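Local atomic coordinates of Wss1p (PDB entry 5XBV), a protein that is a metalloendopeptidase that acts selectively on DNA-binding proteins and takes part in the repair of toxic DNA-protein cross-links. Residues H24-I29 / K54-M59; I90-R95 / G111-Q116. The protein carries 1 engineered substitution. All coordinates share one frame; numbering follows the deposited sequence.

Interaction 1: H24-I29 / K54-M59; sequences HKNPHI and KVSYLM
A sulfur acceptor marks this contact: Asn26 ND2 gives a weak N-H...S hydrogen bond to Met59 SD, 3.7 Å long with an N-H...S angle of 155°. The stronger partner of the same nitrogen is the carbonyl of Ala52, in helix 41-54, so the sulfur probably receives the second N-H. Asn26 CG lies anti to the backbone N (chi1 -172°), which puts the amide against Ser56 and leaves Asn26 OD1 within reach of its own backbone. There Asn26 OD1 accepts from His28 N at 2.8 Å, closing an Asx turn within the type I turn from Asn26 to Ile29. With an alanine here in place of Asn26, the His28 N-H and the Ala52 carbonyl would probably lose their side-chain partners, and Met59 SD its weak donor, leaving the turn less firmly braced.

Met59 also packs against the end of the turn. A bend at chi3 (70°) brings Met59 CE to 3.7 Å from His28 O and 3.8 Å from Ile29 CG1, with the Ile29 side chain crossing it at about a right angle. The His28 side chain slides past Met59 in the opposite direction, with the Met59 backbone towards the rim of one ring face. Pro27 CG sits over the centre of the opposite face, 3.8 Å above the plane, while His28 NE2 is hydrogen-bonded to Lys60. At the first modelled residue, His24, the link runs through water: one molecule lies in the plane of the ring, 2.9 Å from His24 NE2, and also bonds Ser56 OG at 2.7 Å.

The Asn26 amide thus braces its own turn and ties it to Ala52 near the end of helix 41-54, while helix 56-62 is met by a weak N-H...S bond, by Met59 packing on His28 and Ile29, and by one water.

Interaction 2: I90-R95 / G111-Q116; sequences IMLRLR and GTMLHQ. Engineered in segment 111-116: Gln116 (natural residue Glu).
The helix 106-118, which carries the HEXXH zinc-binding motif of the natural protein with its glutamate replaced here by Gln116, packs on strand 89-93 through Thr112, Met113 and Gln116 against Ile90 and Leu92. The segment axes run nearly antiparallel, at 156°, and approach to 9.2 Å. No hydrogen bond joins the segments; the evidence is van der Waals contact. Leu92 CD2 rests between Thr112 CG2, at 3.8 Å, and Met113 CA, at 4.1 Å. The other methyl, Leu92 CD1, meets Met113 SD at 4.2 Å. The methionine chain leaves with CG anti to the backbone N and then bends at chi2 (65°); the Met113 side chain crosses that of Leu92 at about a right angle, and its SD is also 4.2 Å from Ile90 CG2. One turn on, that same Ile90 methyl touches Gln116 CB at 3.9 Å.

The strand meets the engineered Gln116 at its CB, while the side chain lies about 4 Å from the bound zinc at the nearest atoms. His119 and His125 bind that metal, and His115 is probably a further ligand. A sheet strand backing the HEXXH helix in this way is typical of the zincin fold.

Interaction 2 is the more central, its centre about 4 Å from the centre of the chain against about 11 Å for interaction 1, although both are largely buried. Residues 90-95 and 111-116 meet by apolar packing alone, joining the sheet to the zinc-site helix; residues 24-29, at the start of the modelled chain, and 54-59 add amide, sulfur and water-mediated links to theirs. The two share no segment but touch: Leu58 CD2 lies 3.6 Å from Leu114 CD2, and Val55 CG2 is 4.2 Å from Met113 CE. Leu58 of helix 56-62, and Val55 just before it, thus pack on helix 106-118, while Ser56 and Met59 face the turn.

Interaction 1: H24-I29 / K54-M59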
ATOM      1  N   HIS A  24       6.757  11.387   9.543  1.00 15.91           N
ATOM      2  CA  HIS A  24       5.623  12.117  10.193  1.00 33.98           C
ATOM      3  C   HIS A  24       4.249  11.395  10.108  1.00 42.89           C
ATOM      4  O   HIS A  24       4.203  10.192  10.254  1.00 39.77           O
ATOM      5  CB  HIS A  24       5.479  13.481   9.547  1.00 34.98           C
ATOM      6  CG  HIS A  24       5.404  13.395   8.057  1.00 34.65           C
ATOM      7  ND1 HIS A  24       6.108  12.459   7.331  1.00 28.89           N
ATOM      8  CD2 HIS A  24       4.696  14.115   7.153  1.00 33.39           C
ATOM      9  CE1 HIS A  24       5.832  12.597   6.048  1.00 33.33           C
ATOM     10  NE2 HIS A  24       4.984  13.604   5.913  1.00 34.08           N
ATOM     11  N   LYS A  25       3.139  12.126   9.893  1.00 50.81           N
ATOM     12  CA  LYS A  25       1.858  11.530   9.483  1.00 46.56           C
ATOM     13  C   LYS A  25       1.546  11.918   8.042  1.00 39.90           C
ATOM     14  O   LYS A  25       1.402  13.106   7.729  1.00 37.99           O
ATOM     15  CB  LYS A  25       0.680  11.948  10.368  1.00 51.50           C
ATOM     16  CG  LYS A  25      -0.674  11.548   9.736  1.00 53.95           C
ATOM     17  CD  LYS A  25      -1.887  12.227  10.382  1.00 57.25           C
ATOM     18  CE  LYS A  25      -3.215  11.666   9.858  1.00 58.86           C
ATOM     19  NZ  LYS A  25      -3.278  10.179   9.785  1.00 59.63           N
ATOM     20  N   ASN A  26       1.397  10.911   7.179  1.00 34.76           N
ATOM     21  CA  ASN A  26       1.148  11.089   5.754  1.00 32.11           C
ATOM     22  C   ASN A  26      -0.118  11.913   5.525  1.00 31.85           C
ATOM     23  O   ASN A  26      -1.222  11.448   5.830  1.00 32.28           O
ATOM     24  CB  ASN A  26       1.027   9.715   5.093  1.00 30.04           C
ATOM     25  CG  ASN A  26       0.963   9.782   3.575  1.00 29.18           C
ATOM     26  OD1 ASN A  26       0.563  10.794   2.983  1.00 31.17           O
ATOM     27  ND2 ASN A  26       1.382   8.695   2.935  1.00 27.52           N
ATOM     28  N   PRO A  27      -0.007  13.134   4.993  1.00 34.36           N
ATOM     29  CA  PRO A  27      -1.209  13.959   4.794  1.00 34.41           C
ATOM     30  C   PRO A  27      -1.978  13.624   3.527  1.00 32.45           C
ATOM     31  O   PRO A  27      -3.067  14.177   3.322  1.00 33.23           O
ATOM     32  CB  PRO A  27      -0.639  15.380   4.720  1.00 36.16           C
ATOM     33  CG  PRO A  27       0.690  15.178   4.067  1.00 36.61           C
ATOM     34  CD  PRO A  27       1.215  13.827   4.557  1.00 34.41           C
ATOM     35  N   HIS A  28      -1.436  12.760   2.671  1.00 30.63           N
ATOM     36  CA  HIS A  28      -2.067  12.394   1.409  1.00 28.65           C
ATOM     37  C   HIS A  28      -2.943  11.159   1.531  1.00 25.63           C
ATOM     38  O   HIS A  28      -3.515  10.735   0.530  1.00 24.79           O
ATOM     39  CB  HIS A  28      -1.011  12.144   0.338  1.00 29.79           C
ATOM     40  CG  HIS A  28       0.130  13.107   0.396  1.00 33.94           C
ATOM     41  ND1 HIS A  28       0.014  14.417  -0.013  1.00 35.55           N
ATOM     42  CD2 HIS A  28       1.402  12.958   0.835  1.00 34.92           C
ATOM     43  CE1 HIS A  28       1.170  15.034   0.163  1.00 36.30           C
ATOM     44  NE2 HIS A  28       2.030  14.170   0.674  1.00 35.75           N
ATOM     45  N   ILE A  29      -3.018  10.557   2.715  1.00 26.00           N
ATOM     46  CA  ILE A  29      -3.934   9.463   3.002  1.00 26.45           C
ATOM     47  C   ILE A  29      -4.847   9.938   4.121  1.00 30.13           C
ATOM     48  O   ILE A  29      -4.368  10.296   5.204  1.00 31.92           O
ATOM     49  CB  ILE A  29      -3.196   8.175   3.395  1.00 26.45           C
ATOM     50  CG1 ILE A  29      -2.339   7.691   2.227  1.00 26.35           C
ATOM     51  CG2 ILE A  29      -4.205   7.090   3.773  1.00 26.55           C
ATOM     52  CD1 ILE A  29      -1.342   6.588   2.597  1.00 25.28           C
ATOM     53  N   LYS A  54       5.891   5.350   5.084  1.00 26.79           N
ATOM     54  CA  LYS A  54       7.045   5.204   4.206  1.00 28.95           C
ATOM     55  C   LYS A  54       6.809   5.805   2.823  1.00 26.64           C
ATOM     56  O   LYS A  54       7.768   6.279   2.201  1.00 25.75           O
ATOM     57  CB  LYS A  54       7.431   3.734   4.072  1.00 33.00           C
ATOM     58  CG  LYS A  54       7.951   3.122   5.361  1.00 36.38           C
ATOM     59  CD  LYS A  54       8.154   1.635   5.192  1.00 39.66           C
ATOM     60  CE  LYS A  54       9.579   1.338   4.784  1.00 42.17           C
ATOM     61  NZ  LYS A  54      10.521   1.665   5.899  1.00 44.52           N
ATOM     62  N   VAL A  55       5.565   5.801   2.325  1.00 25.48           N
ATOM     63  CA  VAL A  55       5.307   6.255   0.953  1.00 25.48           C
ATOM     64  C   VAL A  55       4.917   7.723   0.901  1.00 24.49           C
ATOM     65  O   VAL A  55       4.542   8.233  -0.154  1.00 23.29           O
ATOM     66  CB  VAL A  55       4.225   5.400   0.252  1.00 24.73           C
ATOM     67  CG1 VAL A  55       4.706   3.984   0.094  1.00 24.65           C
ATOM     68  CG2 VAL A  55       2.912   5.424   1.023  1.00 24.50           C
ATOM     69  N   SER A  56       5.053   8.433   2.019  1.00 26.86           N
ATOM     70  CA  SER A  56       4.536   9.796   2.092  1.00 28.06           C
ATOM     71  C   SER A  56       5.207  10.720   1.072  1.00 27.65           C
ATOM     72  O   SER A  56       4.526  11.447   0.339  1.00 28.21           O
ATOM     73  CB  SER A  56       4.703  10.326   3.516  1.00 31.03           C
ATOM     74  OG  SER A  56       3.917  11.488   3.677  1.00 33.97           O
ATOM     75  N   TYR A  57       6.542  10.706   1.002  1.00 30.33           N
ATOM     76  CA  TYR A  57       7.235  11.614   0.091  1.00 32.67           C
ATOM     77  C   TYR A  57       6.967  11.257  -1.367  1.00 27.28           C
ATOM     78  O   TYR A  57       6.863  12.147  -2.220  1.00 26.07           O
ATOM     79  CB  TYR A  57       8.740  11.596   0.367  1.00 41.37           C
ATOM     80  CG  TYR A  57       9.496  12.712  -0.317  1.00 50.28           C
ATOM     81  CD1 TYR A  57       9.579  13.978   0.254  1.00 53.83           C
ATOM     82  CD2 TYR A  57      10.130  12.502  -1.534  1.00 53.66           C
ATOM     83  CE1 TYR A  57      10.274  15.001  -0.371  1.00 56.67           C
ATOM     84  CE2 TYR A  57      10.822  13.517  -2.165  1.00 55.98           C
ATOM     85  CZ  TYR A  57      10.894  14.763  -1.584  1.00 57.40           C
ATOM     86  OH  TYR A  57      11.586  15.767  -2.226  1.00 58.77           O
ATOM     87  N   LEU A  58       6.861   9.963  -1.674  1.00 24.18           N
ATOM     88  CA  LEU A  58       6.563   9.555  -3.044  1.00 22.54           C
ATOM     89  C   LEU A  58       5.187  10.063  -3.471  1.00 23.27           C
ATOM     90  O   LEU A  58       5.005  10.516  -4.610  1.00 23.87           O
ATOM     91  CB  LEU A  58       6.639   8.028  -3.161  1.00 20.43           C
ATOM     92  CG  LEU A  58       6.515   7.424  -4.558  1.00 20.41           C
ATOM     93  CD1 LEU A  58       7.794   7.670  -5.341  1.00 19.30           C
ATOM     94  CD2 LEU A  58       6.227   5.917  -4.473  1.00 21.16           C
ATOM     95  N   MET A  59       4.202   9.986  -2.570  1.00 23.31           N
ATOM     96  CA  MET A  59       2.863  10.443  -2.912  1.00 23.91           C
ATOM     97  C   MET A  59       2.845  11.953  -3.098  1.00 24.83           C
ATOM     98  O   MET A  59       2.156  12.466  -3.987  1.00 25.96           O
ATOM     99  CB  MET A  59       1.862   9.999  -1.838  1.00 23.56           C
ATOM    100  CG  MET A  59       1.634   8.490  -1.794  1.00 23.32           C
ATOM    101  SD  MET A  59       0.417   7.981  -0.548  1.00 23.90           S
ATOM    102  CE  MET A  59      -1.084   8.605  -1.293  1.00 23.71           C
TER
HETATM  103  O   HOH W   1       4.787  13.935   3.019  1.00 38.83           O

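Interaction 2: I90-R95 / G111-Q116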
ATOM      1  N   ILE A  90      -7.557   1.975  -1.245  1.00 16.63           N
ATOM      2  CA  ILE A  90      -6.579   0.930  -1.549  1.00 18.09           C
ATOM      3  C   ILE A  90      -6.665  -0.079  -0.416  1.00 18.10           C
ATOM      4  O   ILE A  90      -6.577   0.295   0.762  1.00 18.93           O
ATOM      5  CB  ILE A  90      -5.151   1.477  -1.705  1.00 17.89           C
ATOM      6  CG1 ILE A  90      -5.025   2.266  -3.014  1.00 18.40           C
ATOM      7  CG2 ILE A  90      -4.158   0.294  -1.713  1.00 17.53           C
ATOM      8  CD1 ILE A  90      -3.634   2.914  -3.243  1.00 18.61           C
ATOM      9  N   MET A  91      -6.913  -1.344  -0.771  1.00 18.30           N
ATOM     10  CA  MET A  91      -6.956  -2.434   0.187  1.00 18.85           C
ATOM     11  C   MET A  91      -5.686  -3.258   0.060  1.00 17.99           C
ATOM     12  O   MET A  91      -5.236  -3.565  -1.052  1.00 17.11           O
ATOM     13  CB  MET A  91      -8.202  -3.301  -0.047  1.00 21.88           C
ATOM     14  CG  MET A  91      -9.494  -2.478   0.121  1.00 25.79           C
ATOM     15  SD  MET A  91     -11.060  -3.378   0.068  1.00 29.17           S
ATOM     16  CE  MET A  91     -11.217  -3.620  -1.696  1.00 27.36           C
ATOM     17  N   LEU A  92      -5.095  -3.599   1.202  1.00 17.28           N
ATOM     18  CA  LEU A  92      -3.872  -4.384   1.239  1.00 17.61           C
ATOM     19  C   LEU A  92      -4.098  -5.632   2.079  1.00 18.02           C
ATOM     20  O   LEU A  92      -4.639  -5.547   3.184  1.00 18.35           O
ATOM     21  CB  LEU A  92      -2.707  -3.585   1.860  1.00 19.18           C
ATOM     22  CG  LEU A  92      -2.257  -2.287   1.167  1.00 20.42           C
ATOM     23  CD1 LEU A  92      -1.165  -1.663   2.016  1.00 22.24           C
ATOM     24  CD2 LEU A  92      -1.747  -2.568  -0.248  1.00 20.35           C
ATOM     25  N   ARG A  93      -3.642  -6.778   1.576  1.00 17.91           N
ATOM     26  CA  ARG A  93      -3.539  -7.950   2.437  1.00 19.89           C
ATOM     27  C   ARG A  93      -2.316  -7.789   3.328  1.00 21.77           C
ATOM     28  O   ARG A  93      -1.208  -7.526   2.836  1.00 22.42           O
ATOM     29  CB  ARG A  93      -3.432  -9.226   1.609  1.00 21.63           C
ATOM     30  CG  ARG A  93      -3.301 -10.455   2.467  1.00 22.93           C
ATOM     31  CD  ARG A  93      -3.016 -11.687   1.639  1.00 22.77           C
ATOM     32  NE  ARG A  93      -4.122 -12.092   0.778  1.00 23.49           N
ATOM     33  CZ  ARG A  93      -5.163 -12.825   1.170  1.00 24.69           C
ATOM     34  NH1 ARG A  93      -5.277 -13.207   2.444  1.00 25.09           N
ATOM     35  NH2 ARG A  93      -6.104 -13.164   0.288  1.00 24.16           N
ATOM     36  N   LEU A  94      -2.524  -7.914   4.644  1.00 21.68           N
ATOM     37  CA  LEU A  94      -1.431  -7.828   5.603  1.00 22.21           C
ATOM     38  C   LEU A  94      -1.030  -9.180   6.162  1.00 23.62           C
ATOM     39  O   LEU A  94       0.067  -9.302   6.715  1.00 25.03           O
ATOM     40  CB  LEU A  94      -1.820  -6.907   6.766  1.00 23.42           C
ATOM     41  CG  LEU A  94      -2.246  -5.479   6.440  1.00 23.03           C
ATOM     42  CD1 LEU A  94      -2.641  -4.711   7.730  1.00 22.34           C
ATOM     43  CD2 LEU A  94      -1.103  -4.757   5.754  1.00 23.54           C
ATOM     44  N   ARG A  95      -1.884 -10.190   6.010  1.00 24.11           N
ATOM     45  CA  ARG A  95      -1.764 -11.472   6.690  1.00 24.55           C
ATOM     46  C   ARG A  95      -1.666 -12.592   5.667  1.00 26.10           C
ATOM     47  O   ARG A  95      -2.361 -12.569   4.644  1.00 25.53           O
ATOM     48  CB  ARG A  95      -2.984 -11.714   7.582  1.00 24.66           C
ATOM     49  CG  ARG A  95      -3.155 -10.650   8.674  1.00 24.56           C
ATOM     50  CD  ARG A  95      -4.522 -10.743   9.338  1.00 24.44           C
ATOM     51  NE  ARG A  95      -4.696  -9.666  10.316  1.00 25.43           N
ATOM     52  CZ  ARG A  95      -4.350  -9.771  11.596  1.00 26.25           C
ATOM     53  NH1 ARG A  95      -3.815 -10.904  12.043  1.00 27.95           N
ATOM     54  NH2 ARG A  95      -4.537  -8.753  12.427  1.00 27.26           N
ATOM     55  N   GLY A 111       5.710  -3.569  -1.882  1.00 20.66           N
ATOM     56  CA  GLY A 111       5.620  -3.810  -3.307  1.00 20.95           C
ATOM     57  C   GLY A 111       4.185  -3.747  -3.778  1.00 20.45           C
ATOM     58  O   GLY A 111       3.880  -3.152  -4.815  1.00 21.55           O
ATOM     59  N   THR A 112       3.276  -4.314  -2.988  1.00 21.16           N
ATOM     60  CA  THR A 112       1.867  -4.273  -3.349  1.00 21.49           C
ATOM     61  C   THR A 112       1.339  -2.844  -3.312  1.00 20.81           C
ATOM     62  O   THR A 112       0.564  -2.441  -4.184  1.00 19.49           O
ATOM     63  CB  THR A 112       1.081  -5.186  -2.411  1.00 22.70           C
ATOM     64  OG1 THR A 112       1.528  -6.534  -2.610  1.00 25.37           O
ATOM     65  CG2 THR A 112      -0.420  -5.101  -2.698  1.00 22.62           C
ATOM     66  N   MET A 113       1.761  -2.062  -2.317  1.00 19.60           N
ATOM     67  CA  MET A 113       1.318  -0.675  -2.213  1.00 20.74           C
ATOM     68  C   MET A 113       1.752   0.144  -3.430  1.00 18.95           C
ATOM     69  O   MET A 113       0.965   0.930  -3.969  1.00 19.36           O
ATOM     70  CB  MET A 113       1.865  -0.063  -0.910  1.00 22.36           C
ATOM     71  CG  MET A 113       1.471   1.402  -0.686  1.00 21.85           C
ATOM     72  SD  MET A 113      -0.327   1.550  -0.477  1.00 21.96           S
ATOM     73  CE  MET A 113      -0.491   3.313  -0.257  1.00 23.07           C
ATOM     74  N   LEU A 114       3.002  -0.015  -3.880  1.00 19.46           N
ATOM     75  CA  LEU A 114       3.459   0.739  -5.053  1.00 19.86           C
ATOM     76  C   LEU A 114       2.729   0.297  -6.315  1.00 18.55           C
ATOM     77  O   LEU A 114       2.378   1.116  -7.169  1.00 18.62           O
ATOM     78  CB  LEU A 114       4.971   0.569  -5.239  1.00 21.72           C
ATOM     79  CG  LEU A 114       5.871   0.972  -4.074  1.00 24.10           C
ATOM     80  CD1 LEU A 114       7.340   0.704  -4.415  1.00 25.91           C
ATOM     81  CD2 LEU A 114       5.670   2.426  -3.763  1.00 25.33           C
ATOM     82  N   HIS A 115       2.493  -1.002  -6.443  1.00 18.76           N
ATOM     83  CA  HIS A 115       1.700  -1.513  -7.543  1.00 19.12           C
ATOM     84  C   HIS A 115       0.303  -0.895  -7.541  1.00 17.39           C
ATOM     85  O   HIS A 115      -0.194  -0.436  -8.576  1.00 17.10           O
ATOM     86  CB  HIS A 115       1.642  -3.036  -7.412  1.00 20.43           C
ATOM     87  CG  HIS A 115       0.945  -3.715  -8.532  1.00 23.11           C
ATOM     88  ND1 HIS A 115      -0.408  -3.605  -8.732  1.00 22.21           N
ATOM     89  CD2 HIS A 115       1.415  -4.521  -9.516  1.00 24.54           C
ATOM     90  CE1 HIS A 115      -0.738  -4.311  -9.795  1.00 23.27           C
ATOM     91  NE2 HIS A 115       0.346  -4.869 -10.293  1.00 23.30           N
ATOM     92  N   GLN A 116      -0.346  -0.858  -6.375  1.00 16.74           N
ATOM     93  CA  GLN A 116      -1.707  -0.333  -6.345  1.00 17.16           C
ATOM     94  C   GLN A 116      -1.738   1.181  -6.501  1.00 17.82           C
ATOM     95  O   GLN A 116      -2.697   1.715  -7.072  1.00 17.75           O
ATOM     96  CB  GLN A 116      -2.407  -0.774  -5.056  1.00 18.21           C
ATOM     97  CG  GLN A 116      -2.616  -2.290  -4.967  1.00 19.57           C
ATOM     98  CD  GLN A 116      -3.418  -2.862  -6.147  1.00 20.64           C
ATOM     99  OE1 GLN A 116      -4.286  -2.196  -6.713  1.00 20.43           O
ATOM    100  NE2 GLN A 116      -3.133  -4.112  -6.498  1.00 20.66           N
TER